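PDB 6AD3: lovastatin nonaketide synthase mokA from Monascus pilosus, which catalyses the iterative nine-step assembly of the polyketide in monacolin K (lovastatin) biosynthesis, and is represented here by its condensation domain. Local coordinates for residues 77-83 with 246-250; 212-218 with 354-358; 258-262 with 400-406; 347-353 with 371-377; 411-417 with 430-434. The protein carries 1 engineered substitution. One frame throughout, in Å; residues are numbered along the deposited sequence.

In the fold
All five contacts lie within the condensation domain, but their chemistry follows their place in the fold. Interactions 4 and 5 are buried; 1, 2 and 3 are partly buried. Interaction 4, an antiparallel strand pair, is held by backbone bonds, and its Pro374 also supports the apolar side chains of interaction 5. Interaction 3 binds helix 256-266 to the turn after helix 386-401 with two hydrogen bonds and a ring stack; Trp262 and Ala400 rest on the strand of interaction 4, and Leu259 touches Leu250 of interaction 1. Interactions 1 and 2 each centre on one arginine held by a carboxylate and another oxygen. Interaction 2, whose centre lies about 9 Å from the centre of the chain, continues strand 348-354 towards helix 213-227.

Interaction 1: 77-83 with 246-250; sequences PLSLGQE and QREAL
Arg247 reaches across from helix 239-251 and sets the edge of its guanidinium group against two oxygens at the start of helix 80-91. Its NH2 donates to the backbone carbonyl Leu78 O at 2.8 Å, approaching from above the carbonyl plane, and to Glu83 OE1, also 2.8 Å away, in a salt bridge. Carboxylate and guanidinium lie nearly in one plane, 11° apart, and NE adds a weak bond to Leu78 O. A bend at chi3 (-90°) turns the end of the arginine towards this pair of acceptors. Leu80 then lies over one face of the same group, with CD2 3.6 Å from Arg247 NH1, and the branched methyls of Leu80 and Leu250 meet at CD2 and CD2, 3.9 Å apart. Arginine suits this place because its flat end takes acceptors at the rim and an apolar cover on a face. Gln246 extends towards the first turn, where two waters link its OE1 to Leu80 N and Gly81 N. Ser79 and Gln82 form a capping box: Ser79 OG accepts from Gln82 N at 2.9 Å, while Gln82 OE1 accepts from Ser79 N. Glu83 has a second charged partner, Arg87, one turn further along its helix. Around the contact, Ser79 packs on Phe239 and Ala243 of helix 239-251, while Leu78 rests on strands 131-135 and 145-150.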
# COMPACT_ATOMS: atom_id res chain seq x y z
N PRO A 77 -17.86 8.69 13.07
CA PRO A 77 -17.98 8.18 11.70
C PRO A 77 -16.67 7.52 11.23
O PRO A 77 -15.64 7.85 11.75
CB PRO A 77 -18.26 9.44 10.87
CG PRO A 77 -17.88 10.61 11.73
CD PRO A 77 -17.81 10.16 13.15
N LEU A 78 -16.75 6.61 10.25
CA LEU A 78 -15.58 6.17 9.52
C LEU A 78 -14.84 7.37 8.90
O LEU A 78 -15.44 8.38 8.52
CB LEU A 78 -15.97 5.16 8.45
CG LEU A 78 -16.67 3.85 8.85
CD1 LEU A 78 -16.87 2.94 7.64
CD2 LEU A 78 -15.91 3.13 9.93
N SER A 79 -13.53 7.28 8.83
CA SER A 79 -12.78 8.20 8.01
C SER A 79 -13.19 8.01 6.56
O SER A 79 -13.80 6.99 6.20
CB SER A 79 -11.26 7.95 8.16
OG SER A 79 -10.85 6.79 7.45
N LEU A 80 -12.83 8.97 5.72
CA LEU A 80 -13.17 8.90 4.31
C LEU A 80 -12.53 7.61 3.68
O LEU A 80 -13.19 6.87 2.93
CB LEU A 80 -12.70 10.18 3.63
CG LEU A 80 -13.54 11.43 3.93
CD1 LEU A 80 -12.79 12.69 3.52
CD2 LEU A 80 -14.88 11.33 3.22
N GLY A 81 -11.28 7.37 3.98
CA GLY A 81 -10.57 6.19 3.50
C GLY A 81 -11.17 4.91 4.04
O GLY A 81 -11.34 3.93 3.29
N GLN A 82 -11.51 4.88 5.34
CA GLN A 82 -12.21 3.71 5.88
C GLN A 82 -13.53 3.44 5.16
O GLN A 82 -13.88 2.29 4.89
CB GLN A 82 -12.48 3.86 7.36
CG GLN A 82 -11.24 3.73 8.23
CD GLN A 82 -11.52 4.10 9.68
OE1 GLN A 82 -12.44 4.86 9.98
NE2 GLN A 82 -10.80 3.46 10.60
N GLU A 83 -14.28 4.50 4.85
CA GLU A 83 -15.58 4.36 4.26
C GLU A 83 -15.51 3.72 2.87
O GLU A 83 -16.27 2.79 2.58
CB GLU A 83 -16.28 5.73 4.20
CG GLU A 83 -17.65 5.69 3.55
CD GLU A 83 -18.36 7.05 3.56
OE1 GLU A 83 -18.02 7.93 4.36
OE2 GLU A 83 -19.20 7.27 2.69
N GLN A 246 -10.12 15.86 8.36
CA GLN A 246 -10.10 15.65 6.95
C GLN A 246 -11.52 15.66 6.37
O GLN A 246 -11.80 16.28 5.34
CB GLN A 246 -9.44 14.28 6.67
CG GLN A 246 -9.21 13.99 5.21
CD GLN A 246 -8.60 12.61 5.03
OE1 GLN A 246 -9.14 11.63 5.53
NE2 GLN A 246 -7.37 12.57 4.54
N ARG A 247 -12.45 15.05 7.08
CA ARG A 247 -13.85 15.05 6.62
C ARG A 247 -14.42 16.46 6.62
O ARG A 247 -15.06 16.90 5.65
CB ARG A 247 -14.67 14.14 7.53
CG ARG A 247 -16.01 13.75 6.97
CD ARG A 247 -16.66 12.69 7.84
NE ARG A 247 -16.32 11.33 7.45
CZ ARG A 247 -16.85 10.71 6.40
NH1 ARG A 247 -17.60 11.36 5.53
NH2 ARG A 247 -16.64 9.43 6.22
N GLU A 248 -14.07 17.23 7.64
CA GLU A 248 -14.54 18.63 7.75
C GLU A 248 -13.99 19.51 6.64
O GLU A 248 -14.67 20.42 6.17
CB GLU A 248 -14.17 19.21 9.12
CG GLU A 248 -15.05 18.62 10.22
CD GLU A 248 -14.66 19.08 11.64
OE1 GLU A 248 -13.68 19.87 11.78
OE2 GLU A 248 -15.29 18.59 12.61
N ALA A 249 -12.76 19.24 6.23
CA ALA A 249 -12.15 19.97 5.11
C ALA A 249 -12.93 19.71 3.81
O ALA A 249 -13.21 20.63 3.04
CB ALA A 249 -10.68 19.57 4.94
N LEU A 250 -13.30 18.45 3.58
CA LEU A 250 -14.13 18.13 2.42
C LEU A 250 -15.49 18.83 2.52
O LEU A 250 -15.91 19.50 1.57
CB LEU A 250 -14.33 16.61 2.28
CG LEU A 250 -15.35 16.18 1.23
CD1 LEU A 250 -14.89 16.65 -0.14
CD2 LEU A 250 -15.54 14.66 1.28
O HOH W 1 -11.57 11.29 6.89
O HOH W 2 -9.05 9.08 4.82

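Interaction 2: 212-218 with 354-358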
# COMPACT_ATOMS: atom_id res chain seq x y z
N ASP A 212 -1.60 0.65 8.04
CA ASP A 212 -0.98 0.85 6.71
C ASP A 212 0.53 0.84 6.90
O ASP A 212 0.99 0.53 7.99
CB ASP A 212 -1.46 2.17 5.99
CG ASP A 212 -1.06 3.48 6.72
OD1 ASP A 212 -0.13 3.51 7.54
OD2 ASP A 212 -1.68 4.52 6.39
N GLY A 213 1.28 0.95 5.81
CA GLY A 213 2.74 0.74 5.89
C GLY A 213 3.40 1.65 6.93
O GLY A 213 4.32 1.23 7.65
N SER A 214 2.99 2.92 6.99
CA SER A 214 3.54 3.82 8.00
C SER A 214 3.17 3.46 9.43
O SER A 214 3.98 3.59 10.38
CB SER A 214 3.15 5.27 7.68
OG SER A 214 3.72 5.65 6.44
N THR A 215 1.94 2.98 9.62
CA THR A 215 1.54 2.48 10.90
C THR A 215 2.37 1.30 11.34
O THR A 215 2.78 1.22 12.52
CB THR A 215 0.04 2.17 10.91
OG1 THR A 215 -0.67 3.43 10.83
CG2 THR A 215 -0.35 1.46 12.17
N THR A 216 2.63 0.37 10.45
CA THR A 216 3.51 -0.76 10.78
C THR A 216 4.91 -0.31 11.22
O THR A 216 5.38 -0.71 12.28
CB THR A 216 3.63 -1.74 9.60
OG1 THR A 216 2.32 -2.14 9.20
CG2 THR A 216 4.45 -2.98 9.97
N GLU A 217 5.47 0.67 10.50
CA GLU A 217 6.76 1.27 10.90
C GLU A 217 6.64 1.85 12.29
O GLU A 217 7.52 1.63 13.16
CB GLU A 217 7.16 2.37 9.90
CG GLU A 217 7.54 1.86 8.51
CD GLU A 217 7.55 2.95 7.42
OE1 GLU A 217 7.65 2.60 6.20
OE2 GLU A 217 7.26 4.13 7.71
N ASN A 218 5.56 2.61 12.52
CA ASN A 218 5.38 3.31 13.80
C ASN A 218 5.28 2.27 14.94
O ASN A 218 5.75 2.52 16.03
CB ASN A 218 4.14 4.20 13.80
CG ASN A 218 4.28 5.46 12.95
OD1 ASN A 218 3.31 6.23 12.78
ND2 ASN A 218 5.50 5.74 12.52
N ASP A 354 0.61 7.30 -1.86
CA ASP A 354 1.09 8.40 -1.05
C ASP A 354 0.63 8.18 0.39
O ASP A 354 -0.51 7.77 0.60
CB ASP A 354 0.57 9.74 -1.58
CG ASP A 354 1.19 10.90 -0.84
OD1 ASP A 354 2.38 11.18 -1.08
OD2 ASP A 354 0.50 11.52 -0.03
N THR A 355 1.49 8.42 1.35
CA THR A 355 1.12 8.21 2.75
C THR A 355 0.00 9.12 3.25
O THR A 355 -0.68 8.78 4.21
CB THR A 355 2.30 8.43 3.70
OG1 THR A 355 2.73 9.80 3.61
CG2 THR A 355 3.43 7.45 3.45
N ASN A 356 -0.15 10.28 2.63
CA ASN A 356 -1.10 11.30 3.09
C ASN A 356 -0.82 11.71 4.56
O ASN A 356 -1.72 11.94 5.32
CB ASN A 356 -2.55 10.86 2.89
CG ASN A 356 -3.51 12.04 2.67
OD1 ASN A 356 -4.71 11.85 2.56
ND2 ASN A 356 -2.98 13.23 2.61
N ARG A 357 0.45 11.74 4.92
CA ARG A 357 0.86 12.23 6.22
C ARG A 357 1.76 13.43 5.96
O ARG A 357 2.82 13.29 5.40
CB ARG A 357 1.60 11.15 6.97
CG ARG A 357 0.73 9.97 7.37
CD ARG A 357 1.59 8.81 7.82
NE ARG A 357 0.88 7.55 8.01
CZ ARG A 357 0.57 7.04 9.20
NH1 ARG A 357 0.87 7.71 10.29
NH2 ARG A 357 -0.03 5.87 9.30
N THR A 358 1.28 14.59 6.41
CA THR A 358 1.69 15.91 5.97
C THR A 358 2.15 16.85 7.10
O THR A 358 2.37 18.03 6.86
CB THR A 358 0.51 16.59 5.20
OG1 THR A 358 -0.41 17.19 6.11
CG2 THR A 358 -0.30 15.58 4.41
O HOH W 3 0.06 6.34 5.53
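Ser214, in the first turn of helix 213-227, and Thr355, in the loop after strand 348-354, bring their backbones nearest, 7.3 Å between CA atoms. Arg357 spans the gap with an extended chain, long enough to carry its charge to the helix start. There NH2 meets Asp212 OD1 at 2.9 Å in a salt bridge on the syn side of the carboxylate, whose plane stands 61° from the guanidinium. The same NH2 donates to Thr215 OG1 at 3.0 Å, close to the guanidinium plane. Ser214 CB lies over one face, 3.2 Å from Arg357 NE, a fit that a small side chain allows. Asp212 and Gly213 close the segment that corresponds to the HHxxxDG motif of condensation domains, which reads HRFVGDG in this chain; as in related domains, the aspartate-arginine pair is thought to be structural. Asp212 is also the N-cap: chi1 of 64° places its carboxylate where OD1 accepts from Thr215 N, so one oxygen serves helix and arginine. OD2 accepts hydrogen bonds from the backbone N of Phe369 and Ala370. A water bridges Asp212 OD2, Thr355 O and Arg357 NE. Gly365 O and Glu362 O bind Arg357 NH1, and Gly367 O is bonded to Thr215 OG1.

Interaction 3: 258-262 with 400-406; sequences DLAYW and AMQHARV
His403 ND1 donates to Asp258 OD1 at 2.8 Å, a nearly straight His-carboxylate hydrogen bond (162°) in the plane of the imidazole but on the anti side of the carboxylate, which stands steeply to the ring. The negative partner would be expected to favour a protonated imidazole. The second strong bond uses the backbone of the same residue: Trp262 NE1 donates a hydrogen bond to His403 O at 2.9 Å, in the indole plane, satisfying the one polar atom of a buried side chain. Between them these bonds tie helix 256-266 to the turn that follows helix 386-401. Tyr261 makes an offset stack on His403, with ring centroids 4.0 Å apart and planes at 23°; its CG lies 3.4 Å from His403 CD2. A chi1 of 172° lays the tyrosine ring over the imidazole face, while its CD2 edge lies over the indole of Trp262 and its OH reaches Glu399. Compact residues close the rest: Ala400 CB touches Trp262 CH2 at 3.7 Å, and the two methyls of Val406 divide their work, CG1 meeting Leu259 CD2 at 3.5 Å and CG2 meeting Asp258 CB at 3.4 Å.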
# COMPACT_ATOMS: atom_id res chain seq x y z
N ASP A 258 -8.72 21.04 -5.01
CA ASP A 258 -8.02 19.78 -5.29
C ASP A 258 -8.88 18.84 -6.10
O ASP A 258 -8.42 18.24 -7.10
CB ASP A 258 -7.58 19.12 -3.98
CG ASP A 258 -6.55 19.94 -3.22
OD1 ASP A 258 -5.81 20.71 -3.83
OD2 ASP A 258 -6.54 19.86 -1.98
N LEU A 259 -10.15 18.77 -5.74
CA LEU A 259 -11.11 17.99 -6.50
C LEU A 259 -11.24 18.46 -7.95
O LEU A 259 -11.22 17.65 -8.86
CB LEU A 259 -12.46 18.00 -5.81
CG LEU A 259 -12.56 17.07 -4.60
CD1 LEU A 259 -13.83 17.39 -3.83
CD2 LEU A 259 -12.51 15.61 -5.00
N ALA A 260 -11.23 19.77 -8.16
CA ALA A 260 -11.35 20.31 -9.52
C ALA A 260 -10.10 19.99 -10.33
O ALA A 260 -10.19 19.70 -11.52
CB ALA A 260 -11.59 21.83 -9.49
N TYR A 261 -8.95 19.98 -9.68
CA TYR A 261 -7.70 19.61 -10.34
C TYR A 261 -7.77 18.19 -10.85
O TYR A 261 -7.51 17.93 -12.03
CB TYR A 261 -6.53 19.74 -9.37
CG TYR A 261 -5.24 19.19 -9.90
CD1 TYR A 261 -4.44 19.95 -10.72
CD2 TYR A 261 -4.82 17.90 -9.57
CE1 TYR A 261 -3.22 19.48 -11.16
CE2 TYR A 261 -3.60 17.41 -10.03
CZ TYR A 261 -2.83 18.18 -10.86
OH TYR A 261 -1.61 17.73 -11.31
N TRP A 262 -8.16 17.26 -9.99
CA TRP A 262 -8.25 15.87 -10.43
C TRP A 262 -9.40 15.62 -11.39
O TRP A 262 -9.26 14.85 -12.34
CB TRP A 262 -8.33 14.92 -9.23
CG TRP A 262 -7.12 14.95 -8.38
CD1 TRP A 262 -7.01 15.49 -7.16
CD2 TRP A 262 -5.83 14.42 -8.70
NE1 TRP A 262 -5.73 15.33 -6.68
CE2 TRP A 262 -4.98 14.70 -7.62
CE3 TRP A 262 -5.28 13.82 -9.84
CZ2 TRP A 262 -3.62 14.37 -7.63
CZ3 TRP A 262 -3.95 13.46 -9.83
CH2 TRP A 262 -3.14 13.70 -8.71
N ALA A 400 1.03 17.08 -8.65
CA ALA A 400 0.12 16.17 -7.96
C ALA A 400 0.21 16.38 -6.44
O ALA A 400 -0.80 16.33 -5.77
CB ALA A 400 0.41 14.73 -8.32
N MET A 401 1.41 16.59 -5.92
CA MET A 401 1.63 16.66 -4.48
C MET A 401 1.08 17.95 -3.87
O MET A 401 0.73 17.99 -2.68
CB MET A 401 3.12 16.51 -4.15
CG MET A 401 3.66 15.12 -4.41
SD MET A 401 2.74 13.83 -3.56
CE MET A 401 3.09 14.21 -1.86
N GLN A 402 0.79 18.92 -4.72
CA GLN A 402 0.05 20.09 -4.27
C GLN A 402 -1.43 19.81 -4.03
O GLN A 402 -2.16 20.68 -3.56
CB GLN A 402 0.23 21.23 -5.27
CG GLN A 402 1.66 21.70 -5.36
CD GLN A 402 1.86 22.67 -6.49
OE1 GLN A 402 1.09 22.69 -7.44
NE2 GLN A 402 2.89 23.50 -6.38
N HIS A 403 -1.92 18.67 -4.51
CA HIS A 403 -3.33 18.37 -4.45
C HIS A 403 -3.49 16.97 -3.90
O HIS A 403 -4.38 16.26 -4.30
CB HIS A 403 -3.96 18.43 -5.86
CG HIS A 403 -3.74 19.73 -6.56
ND1 HIS A 403 -4.33 20.90 -6.15
CD2 HIS A 403 -2.92 20.06 -7.59
CE1 HIS A 403 -3.92 21.89 -6.92
NE2 HIS A 403 -3.10 21.40 -7.83
N ALA A 404 -2.63 16.60 -2.98
CA ALA A 404 -2.56 15.20 -2.53
C ALA A 404 -3.60 14.80 -1.47
O ALA A 404 -3.68 13.64 -1.12
CB ALA A 404 -1.17 14.88 -2.00
N ARG A 405 -4.31 15.77 -0.88
CA ARG A 405 -5.13 15.51 0.30
C ARG A 405 -6.48 14.85 0.00
O ARG A 405 -7.19 14.43 0.91
CB ARG A 405 -5.40 16.80 1.04
CG ARG A 405 -4.18 17.41 1.70
CD ARG A 405 -4.57 18.73 2.37
NE ARG A 405 -3.49 19.72 2.36
CZ ARG A 405 -2.59 19.83 3.33
NH1 ARG A 405 -2.61 19.01 4.37
NH2 ARG A 405 -1.65 20.77 3.26
N VAL A 406 -6.83 14.69 -1.26
CA VAL A 406 -8.09 14.10 -1.59
C VAL A 406 -8.04 12.57 -1.54
O VAL A 406 -7.34 11.95 -2.34
CB VAL A 406 -8.54 14.53 -2.98
CG1 VAL A 406 -9.90 13.95 -3.29
CG2 VAL A 406 -8.60 16.03 -3.05

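Interaction 4: 347-353 with 371-377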
# COMPACT_ATOMS: atom_id res chain seq x y z
N ASP A 347 -2.34 6.95 -23.57
CA ASP A 347 -3.12 7.68 -22.58
C ASP A 347 -3.66 6.70 -21.54
O ASP A 347 -4.60 5.92 -21.80
CB ASP A 347 -4.25 8.46 -23.24
CG ASP A 347 -5.19 9.15 -22.24
OD1 ASP A 347 -4.88 9.26 -21.03
OD2 ASP A 347 -6.28 9.56 -22.68
N PHE A 348 -2.98 6.66 -20.40
CA PHE A 348 -3.41 5.82 -19.30
C PHE A 348 -2.96 6.42 -17.99
O PHE A 348 -2.11 7.32 -17.98
CB PHE A 348 -2.88 4.37 -19.44
CG PHE A 348 -1.38 4.25 -19.51
CD1 PHE A 348 -0.70 4.44 -20.73
CD2 PHE A 348 -0.61 4.02 -18.35
CE1 PHE A 348 0.68 4.28 -20.80
CE2 PHE A 348 0.77 3.89 -18.43
CZ PHE A 348 1.42 4.08 -19.64
N SER A 349 -3.48 5.88 -16.89
CA SER A 349 -3.18 6.48 -15.59
C SER A 349 -2.50 5.52 -14.65
O SER A 349 -2.65 4.29 -14.77
CB SER A 349 -4.48 7.02 -14.95
OG SER A 349 -5.03 8.09 -15.71
N ILE A 350 -1.68 6.07 -13.78
CA ILE A 350 -1.00 5.30 -12.77
C ILE A 350 -1.35 5.87 -11.41
O ILE A 350 -1.10 7.05 -11.13
CB ILE A 350 0.53 5.34 -12.94
CG1 ILE A 350 0.94 4.80 -14.36
CG2 ILE A 350 1.20 4.54 -11.81
CD1 ILE A 350 2.41 4.97 -14.70
N GLY A 351 -1.86 5.01 -10.53
CA GLY A 351 -2.10 5.40 -9.15
C GLY A 351 -0.80 5.43 -8.38
O GLY A 351 -0.16 4.41 -8.19
N LEU A 352 -0.40 6.63 -7.97
CA LEU A 352 0.81 6.78 -7.17
C LEU A 352 0.47 6.72 -5.69
O LEU A 352 -0.41 7.46 -5.20
CB LEU A 352 1.49 8.11 -7.52
CG LEU A 352 2.68 8.53 -6.64
CD1 LEU A 352 3.87 7.62 -6.84
CD2 LEU A 352 3.10 9.97 -6.91
N ALA A 353 0.99 5.72 -5.00
CA ALA A 353 0.73 5.60 -3.59
C ALA A 353 1.32 6.81 -2.87
O ALA A 353 2.39 7.33 -3.26
CB ALA A 353 1.36 4.29 -3.03
N ASN A 371 -3.11 6.58 0.67
CA ASN A 371 -3.96 7.07 -0.38
C ASN A 371 -3.33 6.70 -1.75
O ASN A 371 -2.17 6.18 -1.80
CB ASN A 371 -4.07 8.55 -0.24
CG ASN A 371 -5.17 9.16 -1.11
OD1 ASN A 371 -6.18 8.52 -1.44
ND2 ASN A 371 -5.03 10.46 -1.37
N LEU A 372 -4.06 6.97 -2.81
CA LEU A 372 -3.57 6.81 -4.16
C LEU A 372 -3.90 8.08 -4.94
O LEU A 372 -4.95 8.65 -4.75
CB LEU A 372 -4.28 5.65 -4.82
CG LEU A 372 -3.92 4.28 -4.29
CD1 LEU A 372 -4.93 3.26 -4.75
CD2 LEU A 372 -2.53 3.92 -4.73
N LEU A 373 -2.92 8.57 -5.70
CA LEU A 373 -3.08 9.78 -6.53
C LEU A 373 -3.09 9.36 -8.00
O LEU A 373 -2.14 8.75 -8.47
CB LEU A 373 -1.93 10.72 -6.28
CG LEU A 373 -1.67 11.11 -4.82
CD1 LEU A 373 -0.45 12.01 -4.70
CD2 LEU A 373 -2.89 11.80 -4.26
N PRO A 374 -4.17 9.68 -8.73
CA PRO A 374 -4.32 9.07 -10.03
C PRO A 374 -3.69 9.90 -11.13
O PRO A 374 -4.34 10.77 -11.71
CB PRO A 374 -5.85 8.99 -10.20
CG PRO A 374 -6.36 10.13 -9.43
CD PRO A 374 -5.43 10.31 -8.27
N LEU A 375 -2.41 9.68 -11.38
CA LEU A 375 -1.70 10.48 -12.37
C LEU A 375 -2.11 10.03 -13.78
O LEU A 375 -1.88 8.90 -14.16
CB LEU A 375 -0.19 10.29 -12.23
CG LEU A 375 0.65 11.03 -11.20
CD1 LEU A 375 -0.12 11.59 -10.04
CD2 LEU A 375 1.80 10.13 -10.77
N ARG A 376 -2.48 10.98 -14.64
CA ARG A 376 -2.80 10.63 -16.00
C ARG A 376 -1.59 10.96 -16.88
O ARG A 376 -1.09 12.13 -16.87
CB ARG A 376 -3.99 11.46 -16.47
CG ARG A 376 -4.42 11.15 -17.88
CD ARG A 376 -5.78 11.74 -18.20
NE ARG A 376 -6.30 11.20 -19.47
CZ ARG A 376 -7.53 11.42 -19.92
NH1 ARG A 376 -8.36 12.21 -19.24
NH2 ARG A 376 -7.99 10.75 -20.97
N PHE A 377 -1.12 9.98 -17.63
CA PHE A 377 -0.01 10.20 -18.55
C PHE A 377 -0.59 10.18 -19.98
O PHE A 377 -0.88 9.11 -20.52
CB PHE A 377 1.04 9.08 -18.43
CG PHE A 377 1.89 9.18 -17.22
CD1 PHE A 377 1.41 8.77 -15.97
CD2 PHE A 377 3.24 9.59 -17.31
CE1 PHE A 377 2.20 8.86 -14.86
CE2 PHE A 377 4.04 9.65 -16.18
CZ PHE A 377 3.51 9.27 -14.95
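Phe348 and Phe377, Ile350 and Leu375, and Leu352 and Leu373 form the hydrogen-bonded pairs of this antiparallel ladder, each joined by two backbone bonds; Leu352 N meets Leu373 O at 2.8 Å. Leu375 N donates to Ile350 O and, weakly, to Leu373 O, closing an inverse gamma turn centred on Pro374. That proline, which has no N-H to offer, falls in a non-hydrogen-bonded pair opposite Gly351. On the face carrying the phenylalanines, Ile350 CD1 lies 3.9 Å from Phe377 CE1, and Leu352 CB packs on Leu375 CD2 at 3.8 Å. At one end Arg376, fully extended, grips Asp347 side-on: NE reaches OD1 at 2.9 Å and NH2 reaches OD2 at 2.7 Å, the planes 24° apart. Met265 O and Gln268 take further N-H groups of Arg376, while His336 stacks on Phe377. The pair forms the edge of a mixed six-stranded sheet, with 371-377 outermost and 348-354 bonded on to 435-440, as in the chloramphenicol acetyltransferase-like halves of condensation domains.

Interaction 5: 411-417 with 430-434; sequences LLERLGF and APLFQ
Leu432 pushes its side chain between Leu412 and Phe417 and is the residue most buried by this contact. Its CB lies 3.7 Å from Leu412 CD1, its CD1 is 3.8 Å from Phe417 CE2, and its CD2 reaches Leu411 CD2 at 4.1 Å, the fork of a branched leucine serving different neighbours. Pro431 fills the adjoining place with a rigid ring: its CB comes within 3.4 Å of Phe417 CD1, oblique to the aromatic ring, and its CG is 4.1 Å from Leu412 CD2. Leu411 and Leu432 in turn rest on Pro374 of strand 371-377. Leu432 sits at positive phi (77°), and Phe433 N bonds back to Pro431 O, closing a gamma turn that presents the leucine to the helix. Across from it helix 408-414 finishes in a Schellman motif: Phe417 N returns to Leu412 O, and Gly416 takes a phi of 93°, where a CB would jam against the preceding carbonyl O. The leucines of this helix end pack against the loop leading into strand 435-440.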
# COMPACT_ATOMS: atom_id res chain seq x y z
N LEU A 411 -12.91 11.00 -4.94
CA LEU A 411 -12.81 11.32 -6.39
C LEU A 411 -13.59 10.34 -7.23
O LEU A 411 -14.35 10.71 -8.14
CB LEU A 411 -11.36 11.32 -6.84
CG LEU A 411 -11.15 11.72 -8.29
CD1 LEU A 411 -11.61 13.16 -8.53
CD2 LEU A 411 -9.70 11.55 -8.71
N LEU A 412 -13.36 9.06 -7.01
CA LEU A 412 -14.06 8.06 -7.77
C LEU A 412 -15.58 8.26 -7.73
O LEU A 412 -16.27 8.14 -8.76
CB LEU A 412 -13.72 6.68 -7.21
CG LEU A 412 -12.67 5.84 -7.92
CD1 LEU A 412 -11.78 6.48 -8.93
CD2 LEU A 412 -11.95 4.89 -7.00
N GLU A 413 -16.11 8.54 -6.54
CA GLU A 413 -17.54 8.74 -6.37
C GLU A 413 -18.00 9.96 -7.13
O GLU A 413 -19.00 9.91 -7.86
CB GLU A 413 -17.91 8.90 -4.90
CG GLU A 413 -19.37 9.31 -4.71
CD GLU A 413 -19.86 9.08 -3.30
OE1 GLU A 413 -20.94 8.48 -3.12
OE2 GLU A 413 -19.14 9.46 -2.36
N ARG A 414 -17.25 11.03 -7.01
CA ARG A 414 -17.56 12.24 -7.75
C ARG A 414 -17.58 12.05 -9.23
O ARG A 414 -18.41 12.66 -9.91
CB ARG A 414 -16.63 13.35 -7.38
CG ARG A 414 -16.90 13.84 -5.98
CD ARG A 414 -16.00 14.98 -5.63
NE ARG A 414 -16.19 16.08 -6.55
CZ ARG A 414 -16.96 17.12 -6.30
NH1 ARG A 414 -17.60 17.21 -5.13
NH2 ARG A 414 -17.01 18.10 -7.17
N LEU A 415 -16.70 11.20 -9.75
CA LEU A 415 -16.60 10.95 -11.16
C LEU A 415 -17.64 9.93 -11.65
O LEU A 415 -17.69 9.62 -12.83
CB LEU A 415 -15.17 10.49 -11.49
CG LEU A 415 -14.06 11.56 -11.40
CD1 LEU A 415 -12.70 10.96 -11.62
CD2 LEU A 415 -14.32 12.66 -12.41
N GLY A 416 -18.40 9.34 -10.74
CA GLY A 416 -19.49 8.48 -11.10
C GLY A 416 -19.17 7.01 -11.21
O GLY A 416 -19.96 6.26 -11.75
N PHE A 417 -18.04 6.57 -10.65
CA PHE A 417 -17.66 5.19 -10.80
C PHE A 417 -18.40 4.29 -9.83
O PHE A 417 -18.72 4.71 -8.71
CB PHE A 417 -16.15 5.05 -10.58
CG PHE A 417 -15.33 5.50 -11.77
CD1 PHE A 417 -15.11 4.65 -12.86
CD2 PHE A 417 -14.77 6.79 -11.79
CE1 PHE A 417 -14.44 5.10 -13.99
CE2 PHE A 417 -14.06 7.22 -12.90
CZ PHE A 417 -13.93 6.39 -14.02
N ALA A 430 -10.22 -2.14 -12.56
CA ALA A 430 -10.38 -1.12 -11.56
C ALA A 430 -10.90 0.17 -12.19
O ALA A 430 -10.54 0.49 -13.30
CB ALA A 430 -9.08 -0.87 -10.87
N PRO A 431 -11.68 0.96 -11.43
CA PRO A 431 -12.07 2.30 -11.93
C PRO A 431 -10.92 3.25 -12.08
O PRO A 431 -10.04 3.30 -11.21
CB PRO A 431 -13.01 2.83 -10.86
CG PRO A 431 -12.90 1.94 -9.69
CD PRO A 431 -12.18 0.68 -10.08
N LEU A 432 -10.92 3.97 -13.20
CA LEU A 432 -10.06 5.17 -13.43
C LEU A 432 -8.61 4.86 -13.75
O LEU A 432 -8.05 5.41 -14.69
CB LEU A 432 -10.12 6.17 -12.27
CG LEU A 432 -9.59 7.55 -12.59
CD1 LEU A 432 -10.45 8.23 -13.65
CD2 LEU A 432 -9.46 8.37 -11.35
N PHE A 433 -7.98 4.03 -12.95
CA PHE A 433 -6.62 3.60 -13.26
C PHE A 433 -6.46 2.13 -12.97
O PHE A 433 -7.09 1.62 -12.04
CB PHE A 433 -5.57 4.42 -12.48
CG PHE A 433 -5.82 4.50 -10.99
CD1 PHE A 433 -6.76 5.39 -10.47
CD2 PHE A 433 -5.15 3.66 -10.09
CE1 PHE A 433 -7.00 5.46 -9.11
CE2 PHE A 433 -5.41 3.72 -8.74
CZ PHE A 433 -6.34 4.62 -8.24
N GLN A 434 -5.59 1.46 -13.74
CA GLN A 434 -5.44 -0.00 -13.65
C GLN A 434 -4.00 -0.41 -13.31
O GLN A 434 -3.72 -1.58 -13.16
CB GLN A 434 -5.87 -0.68 -14.95
CG GLN A 434 -7.35 -0.47 -15.27
CD GLN A 434 -7.67 0.90 -15.85
OE1 GLN A 434 -7.01 1.40 -16.77
NE2 GLN A 434 -8.72 1.52 -15.32